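Local atomic coordinates of peptidase S9 prolyl oligopeptidase catalytic domain-containing protein (Pyrococcus horikoshii, PDB entry 4HXF), a protein that probably acts as a serine peptidase of the prolyl oligopeptidase family, assembling into a self-compartmentalizing hexamer that selects its substrates through multimerization. Residues G226-L231 against I246-G251. Numbering follows the deposited sequence.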
ATOM      1  N   GLY A 226      -9.263 -31.430  40.951  1.00 25.11           N
ATOM      2  CA  GLY A 226      -9.650 -32.713  40.338  1.00 27.03           C
ATOM      3  C   GLY A 226     -10.571 -33.525  41.234  1.00 27.28           C
ATOM      4  O   GLY A 226     -11.354 -34.361  40.780  1.00 30.60           O
ATOM      5  N   GLU A 227     -10.537 -33.237  42.533  1.00 26.71           N
ATOM      6  CA  GLU A 227     -11.405 -33.905  43.515  1.00 28.84           C
ATOM      7  C   GLU A 227     -12.393 -32.938  44.181  1.00 27.14           C
ATOM      8  O   GLU A 227     -13.543 -33.253  44.427  1.00 30.88           O
ATOM      9  CB  GLU A 227     -10.520 -34.557  44.620  1.00 32.08           C
ATOM     10  CG  GLU A 227      -9.545 -35.671  44.147  1.00 45.51           C
ATOM     11  CD  GLU A 227     -10.256 -36.828  43.438  1.00 53.50           C
ATOM     12  OE1 GLU A 227     -11.414 -37.151  43.822  1.00 70.61           O
ATOM     13  OE2 GLU A 227      -9.673 -37.408  42.476  1.00 70.59           O
ATOM     14  N   ARG A 228     -11.915 -31.747  44.475  1.00 23.15           N
ATOM     15  CA  ARG A 228     -12.723 -30.764  45.119  1.00 21.31           C
ATOM     16  C   ARG A 228     -12.817 -29.506  44.235  1.00 18.37           C
ATOM     17  O   ARG A 228     -11.799 -29.058  43.635  1.00 20.66           O
ATOM     18  CB  ARG A 228     -12.014 -30.354  46.435  1.00 22.87           C
ATOM     19  CG  ARG A 228     -11.976 -31.372  47.583  1.00 32.33           C
ATOM     20  CD  ARG A 228     -10.745 -31.087  48.455  1.00 31.32           C
ATOM     21  NE  ARG A 228      -9.508 -31.570  47.802  1.00 34.96           N
ATOM     22  CZ  ARG A 228      -9.043 -32.838  47.853  1.00 37.72           C
ATOM     23  NH1 ARG A 228      -9.673 -33.771  48.530  1.00 40.22           N
ATOM     24  NH2 ARG A 228      -7.944 -33.183  47.220  1.00 38.18           N
ATOM     25  N   ILE A 229     -13.983 -28.899  44.263  1.00 17.54           N
ATOM     26  CA  ILE A 229     -14.206 -27.639  43.558  1.00 17.32           C
ATOM     27  C   ILE A 229     -14.138 -26.497  44.560  1.00 17.51           C
ATOM     28  O   ILE A 229     -14.743 -26.570  45.633  1.00 18.61           O
ATOM     29  CB  ILE A 229     -15.543 -27.599  42.868  1.00 17.24           C
ATOM     30  CG1 ILE A 229     -15.688 -28.759  41.867  1.00 20.37           C
ATOM     31  CG2 ILE A 229     -15.818 -26.214  42.185  1.00 15.55           C
ATOM     32  CD1 ILE A 229     -17.085 -28.970  41.258  1.00 22.87           C
ATOM     33  N   LEU A 230     -13.423 -25.424  44.197  1.00 15.59           N
ATOM     34  CA  LEU A 230     -13.383 -24.216  45.014  1.00 15.57           C
ATOM     35  C   LEU A 230     -14.384 -23.198  44.511  1.00 15.70           C
ATOM     36  O   LEU A 230     -14.424 -22.859  43.320  1.00 17.17           O
ATOM     37  CB  LEU A 230     -11.948 -23.647  44.906  1.00 16.46           C
ATOM     38  CG  LEU A 230     -11.566 -22.538  45.893  1.00 16.62           C
ATOM     39  CD1 LEU A 230     -11.580 -22.914  47.407  1.00 16.79           C
ATOM     40  CD2 LEU A 230     -10.194 -21.895  45.471  1.00 16.91           C
ATOM     41  N   LEU A 231     -15.207 -22.741  45.430  1.00 16.12           N
ATOM     42  CA  LEU A 231     -16.324 -21.869  45.169  1.00 14.72           C
ATOM     43  C   LEU A 231     -16.063 -20.511  45.843  1.00 16.35           C
ATOM     44  O   LEU A 231     -15.529 -20.478  46.979  1.00 15.11           O
ATOM     45  CB  LEU A 231     -17.631 -22.505  45.714  1.00 16.82           C
ATOM     46  CG  LEU A 231     -18.074 -23.869  45.108  1.00 16.60           C
ATOM     47  CD1 LEU A 231     -19.223 -24.479  45.977  1.00 18.69           C
ATOM     48  CD2 LEU A 231     -18.517 -23.689  43.643  1.00 19.37           C
ATOM     49  N   ILE A 246     -14.868 -18.267  50.541  1.00 15.19           N
ATOM     50  CA  ILE A 246     -14.524 -19.455  49.741  1.00 15.40           C
ATOM     51  C   ILE A 246     -14.975 -20.753  50.489  1.00 15.99           C
ATOM     52  O   ILE A 246     -14.984 -20.850  51.740  1.00 16.86           O
ATOM     53  CB  ILE A 246     -13.003 -19.518  49.400  1.00 17.41           C
ATOM     54  CG1 ILE A 246     -12.193 -19.440  50.677  1.00 18.48           C
ATOM     55  CG2 ILE A 246     -12.722 -18.501  48.295  1.00 17.84           C
ATOM     56  CD1 ILE A 246     -10.683 -19.361  50.407  1.00 18.47           C
ATOM     57  N   TYR A 247     -15.333 -21.753  49.699  1.00 15.05           N
ATOM     58  CA  TYR A 247     -15.878 -23.013  50.106  1.00 16.20           C
ATOM     59  C   TYR A 247     -15.277 -24.130  49.248  1.00 16.83           C
ATOM     60  O   TYR A 247     -14.961 -23.902  48.056  1.00 15.67           O
ATOM     61  CB  TYR A 247     -17.391 -23.072  49.873  1.00 17.00           C
ATOM     62  CG  TYR A 247     -18.142 -21.971  50.533  1.00 17.44           C
ATOM     63  CD1 TYR A 247     -18.720 -22.184  51.739  1.00 20.97           C
ATOM     64  CD2 TYR A 247     -18.254 -20.741  49.962  1.00 18.42           C
ATOM     65  CE1 TYR A 247     -19.357 -21.142  52.403  1.00 21.85           C
ATOM     66  CE2 TYR A 247     -18.894 -19.729  50.558  1.00 19.22           C
ATOM     67  CZ  TYR A 247     -19.420 -19.922  51.815  1.00 22.28           C
ATOM     68  OH  TYR A 247     -20.047 -18.861  52.421  1.00 26.58           O
ATOM     69  N   ILE A 248     -15.068 -25.274  49.872  1.00 17.98           N
ATOM     70  CA  ILE A 248     -14.614 -26.488  49.163  1.00 20.44           C
ATOM     71  C   ILE A 248     -15.853 -27.330  48.965  1.00 22.87           C
ATOM     72  O   ILE A 248     -16.613 -27.598  49.913  1.00 22.91           O
ATOM     73  CB  ILE A 248     -13.505 -27.210  49.979  1.00 26.32           C
ATOM     74  CG1 ILE A 248     -12.181 -26.367  49.903  1.00 30.75           C
ATOM     75  CG2 ILE A 248     -13.308 -28.653  49.476  1.00 28.53           C
ATOM     76  CD1 ILE A 248     -11.140 -26.825  50.979  1.00 30.10           C
ATOM     77  N   TYR A 249     -16.049 -27.798  47.741  1.00 19.25           N
ATOM     78  CA  TYR A 249     -17.156 -28.670  47.425  1.00 22.36           C
ATOM     79  C   TYR A 249     -16.654 -30.028  46.918  1.00 24.83           C
ATOM     80  O   TYR A 249     -16.019 -30.112  45.896  1.00 23.77           O
ATOM     81  CB  TYR A 249     -18.096 -28.029  46.455  1.00 23.43           C
ATOM     82  CG  TYR A 249     -19.209 -28.938  46.017  1.00 27.47           C
ATOM     83  CD1 TYR A 249     -20.205 -29.358  46.911  1.00 31.41           C
ATOM     84  CD2 TYR A 249     -19.314 -29.306  44.704  1.00 34.97           C
ATOM     85  CE1 TYR A 249     -21.254 -30.165  46.483  1.00 34.33           C
ATOM     86  CE2 TYR A 249     -20.331 -30.082  44.278  1.00 40.80           C
ATOM     87  CZ  TYR A 249     -21.281 -30.516  45.158  1.00 38.06           C
ATOM     88  OH  TYR A 249     -22.251 -31.300  44.624  1.00 49.77           O
ATOM     89  N   ASP A 250     -17.060 -31.093  47.618  1.00 28.86           N
ATOM     90  CA  ASP A 250     -16.705 -32.453  47.141  1.00 34.40           C
ATOM     91  C   ASP A 250     -17.880 -33.409  47.248  1.00 39.98           C
ATOM     92  O   ASP A 250     -17.686 -34.636  47.382  1.00 35.91           O
ATOM     93  CB  ASP A 250     -15.600 -32.925  48.013  1.00 33.32           C
ATOM     94  CG  ASP A 250     -16.041 -33.074  49.465  1.00 39.56           C
ATOM     95  OD1 ASP A 250     -17.239 -32.913  49.814  1.00 32.30           O
ATOM     96  OD2 ASP A 250     -15.148 -33.309  50.279  1.00 55.72           O
ATOM     97  N   GLY A 251     -19.085 -32.859  47.158  1.00 35.52           N
ATOM     98  CA  GLY A 251     -20.281 -33.562  47.644  1.00 38.23           C
ATOM     99  C   GLY A 251     -20.992 -32.786  48.711  1.00 39.02           C
ATOM    100  O   GLY A 251     -22.208 -32.707  48.727  1.00 43.74           O
TER
HETATM  101  O   HOH W   1     -12.500 -33.985  49.724  1.00 46.16           O
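Ile229 and Leu231 pair with Tyr249 and Tyr247 as neighbouring antiparallel strands, the short axes 4.7 Å apart at closest approach and their directions 155° apart. Four backbone bonds tie them: each of these two pairs is a hydrogen-bonded one, and Ile229 N gives an almost straight bond to Tyr249 O (2.9 Å, 174° at the hydrogen). Leu230 and Ile248 form the non-hydrogen-bonded pair between them, where Leu230 CA lies 3.4 Å from Tyr247 O in a CA-H...O contact.

The side chains alternate between the two faces. On one, the branched chains of Ile229 and Leu231 give apolar contact to the two tyrosines. Tyr249 has CG anti to the backbone N (chi1 176°), which carries its ring alongside Ile229; Ile229 CD1 meets the ring edge at CD2, 4.1 Å away, while Leu231 lays CB against Tyr247 CB and reaches diagonally with CD1 to Tyr249 CB at 3.8 Å. On the other face Leu230 CD1 lies 4.2 Å from Ile246 CB and 4.3 Å from Ile248 CG1; all three side chains are buried and purely hydrocarbon, so they can pack against the next blade without a polar group to satisfy.

Where the strands give way to loops, Arg228 serves two environments. Its aliphatic stem runs beside Ile248, with CG 3.6 Å from Ile248 CG2, and its guanidinium turns to a salt bridge with Asp225. A water in the guanidinium plane links Arg228 NH1 to Asp250 OD2, whereas Asp250 OD1 accepts from Glu252 N.

These are the two central strands of a four-stranded antiparallel propeller blade, flanked by strands 219-224 and 253-255. Phe214 meets the Tyr249 ring edge-to-face on one side of the blade; on the other, Leu230, Ile246 and Ile248 pack against Val274 of strand 273-280 in the next blade.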